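PDB 4EV1: anabena Tic22 from Anabaena sp., which belongs to the Tic22-like family and probably acts as a chaperone in protein transport. Local coordinates for residues Phe136-Ala141 with Ala182-Leu187. Sequence-based numbering, arbitrary orientation.
Sequences FAVRFA and ADIQVL
Arg139 meets Asp183 side-on: NE reaches OD1 at 3.1 Å and NH2 reaches OD2 at 3.0 Å. Guanidinium and carboxylate lie only 2° from coplanar, and each oxygen receives its N-H through the syn lone pair, so this is a bidentate salt bridge. The bend at chi3 of Arg139 (-76°) turns the guanidinium across the strands. Gln185 stacks on one guanidinium face, its amide plane tilted by 15° and CD 3.5 Å from Arg139 NH1; its OE1 is instead hydrogen-bonded to Tyr146. Replacing Arg139 by alanine is likely to leave the Asp183 carboxylate without its cationic mate and the Gln185 side chain without the flat group it lies against.

Beneath these groups, strands 134-139 and 183-188 pair antiparallel; in the hydrogen-bonded pair Arg139-Asp183, the nearly straight bond from Arg139 N to Asp183 O measures 2.7 Å. Ala137 and Gln185 pair likewise, two residues along. On the other sheet face, Ile184 CG2 meets the Phe136 ring at its edge and lies 3.6 Å from Phe136 CB, where helices 110-121 and 165-175 pack against both residues. The face of Phe136, Val138, Ile184 and Val186 is thus apolar, whereas the other is mixed: Ala137 CB meets Leu187 CD1 (3.8 Å) at one end, and at the other sits a charge pair whose planar, two-bond grip probably restrains rotation of both side chains.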
loop_
_atom_site.group_PDB
_atom_site.type_symbol
_atom_site.label_atom_id
_atom_site.label_comp_id
_atom_site.label_asym_id
_atom_site.label_seq_id
_atom_site.Cartn_x
_atom_site.Cartn_y
_atom_site.Cartn_z
ATOM N N PHE A 136 9.912 -1.550 -3.241
ATOM C CA PHE A 136 11.218 -2.005 -3.624
ATOM C C PHE A 136 11.437 -1.668 -5.061
ATOM O O PHE A 136 10.584 -1.982 -5.888
ATOM C CB PHE A 136 11.345 -3.501 -3.393
ATOM C CG PHE A 136 10.933 -3.919 -2.009
ATOM C CD1 PHE A 136 9.626 -4.272 -1.740
ATOM C CD2 PHE A 136 11.848 -3.919 -0.963
ATOM C CE1 PHE A 136 9.233 -4.642 -0.463
ATOM C CE2 PHE A 136 11.463 -4.305 0.316
ATOM C CZ PHE A 136 10.145 -4.666 0.559
ATOM N N ALA A 137 12.585 -1.036 -5.360
ATOM C CA ALA A 137 12.857 -0.624 -6.728
ATOM C C ALA A 137 14.252 -1.092 -7.086
ATOM O O ALA A 137 15.206 -0.914 -6.295
ATOM C CB ALA A 137 12.729 0.905 -6.872
ATOM N N VAL A 138 14.367 -1.704 -8.260
ATOM C CA VAL A 138 15.645 -2.224 -8.721
ATOM C C VAL A 138 16.460 -1.134 -9.400
ATOM O O VAL A 138 15.933 -0.378 -10.203
ATOM C CB VAL A 138 15.442 -3.401 -9.660
ATOM C CG1 VAL A 138 16.792 -3.874 -10.293
ATOM C CG2 VAL A 138 14.771 -4.510 -8.873
ATOM N N ARG A 139 17.740 -1.063 -9.060
ATOM C CA ARG A 139 18.618 -0.048 -9.646
ATOM C C ARG A 139 19.766 -0.741 -10.300
ATOM O O ARG A 139 20.175 -1.816 -9.858
ATOM C CB ARG A 139 19.173 0.885 -8.583
ATOM C CG ARG A 139 18.138 1.576 -7.729
ATOM C CD ARG A 139 18.816 2.558 -6.809
ATOM N NE ARG A 139 19.485 1.908 -5.691
ATOM C CZ ARG A 139 19.879 2.534 -4.583
ATOM N NH1 ARG A 139 19.677 3.839 -4.427
ATOM N NH2 ARG A 139 20.471 1.840 -3.615
ATOM N N PHE A 140 20.289 -0.124 -11.350
ATOM C CA PHE A 140 21.494 -0.624 -12.013
ATOM C C PHE A 140 22.700 -0.688 -11.037
ATOM O O PHE A 140 23.540 -1.599 -11.123
ATOM C CB PHE A 140 21.827 0.247 -13.233
ATOM C CG PHE A 140 20.852 0.099 -14.382
ATOM C CD1 PHE A 140 20.813 -1.078 -15.130
ATOM C CD2 PHE A 140 19.974 1.105 -14.702
ATOM C CE1 PHE A 140 19.895 -1.237 -16.165
ATOM C CE2 PHE A 140 19.062 0.953 -15.742
ATOM C CZ PHE A 140 19.027 -0.205 -16.474
ATOM N N ALA A 141 22.771 0.284 -10.131
ATOM C CA ALA A 141 23.779 0.325 -9.070
ATOM C C ALA A 141 23.319 1.370 -8.064
ATOM O O ALA A 141 22.503 2.216 -8.411
ATOM C CB ALA A 141 25.181 0.690 -9.639
ATOM N N ALA A 182 24.039 -4.198 -9.578
ATOM C CA ALA A 182 22.587 -3.936 -9.414
ATOM C C ALA A 182 22.086 -4.256 -8.000
ATOM O O ALA A 182 22.568 -5.173 -7.341
ATOM C CB ALA A 182 21.771 -4.690 -10.461
ATOM N N ASP A 183 21.128 -3.468 -7.514
ATOM C CA ASP A 183 20.570 -3.720 -6.201
ATOM C C ASP A 183 19.108 -3.313 -6.114
ATOM O O ASP A 183 18.546 -2.750 -7.065
ATOM C CB ASP A 183 21.389 -3.020 -5.118
ATOM C CG ASP A 183 21.120 -1.540 -5.033
ATOM O OD1 ASP A 183 20.591 -0.950 -5.993
ATOM O OD2 ASP A 183 21.449 -0.943 -3.988
ATOM N N ILE A 184 18.514 -3.607 -4.964
ATOM C CA ILE A 184 17.146 -3.187 -4.679
ATOM C C ILE A 184 17.190 -2.045 -3.671
ATOM O O ILE A 184 17.735 -2.219 -2.593
ATOM C CB ILE A 184 16.326 -4.337 -4.084
ATOM C CG1 ILE A 184 16.367 -5.559 -5.006
ATOM C CG2 ILE A 184 14.866 -3.865 -3.839
ATOM C CD1 ILE A 184 15.674 -6.817 -4.431
ATOM N N GLN A 185 16.604 -0.895 -4.015
ATOM C CA GLN A 185 16.404 0.201 -3.065
ATOM C C GLN A 185 15.102 0.052 -2.269
ATOM O O GLN A 185 14.029 -0.220 -2.829
ATOM C CB GLN A 185 16.348 1.546 -3.781
ATOM C CG GLN A 185 16.500 2.746 -2.867
ATOM C CD GLN A 185 16.293 4.069 -3.574
ATOM O OE1 GLN A 185 15.806 4.120 -4.695
ATOM N NE2 GLN A 185 16.673 5.158 -2.915
ATOM N N VAL A 186 15.213 0.258 -0.960
ATOM C CA VAL A 186 14.043 0.311 -0.108
ATOM C C VAL A 186 13.442 1.725 -0.119
ATOM O O VAL A 186 14.127 2.730 0.142
ATOM C CB VAL A 186 14.355 -0.125 1.310
ATOM C CG1 VAL A 186 13.083 -0.068 2.145
ATOM C CG2 VAL A 186 14.894 -1.512 1.265
ATOM N N LEU A 187 12.168 1.791 -0.491
ATOM C CA LEU A 187 11.399 3.025 -0.495
ATOM C C LEU A 187 10.199 2.815 0.435
ATOM O O LEU A 187 10.013 1.743 0.985
ATOM C CB LEU A 187 10.897 3.345 -1.906
ATOM C CG LEU A 187 11.976 3.535 -2.986
ATOM C CD1 LEU A 187 11.391 3.399 -4.379
ATOM C CD2 LEU A 187 12.691 4.888 -2.800
#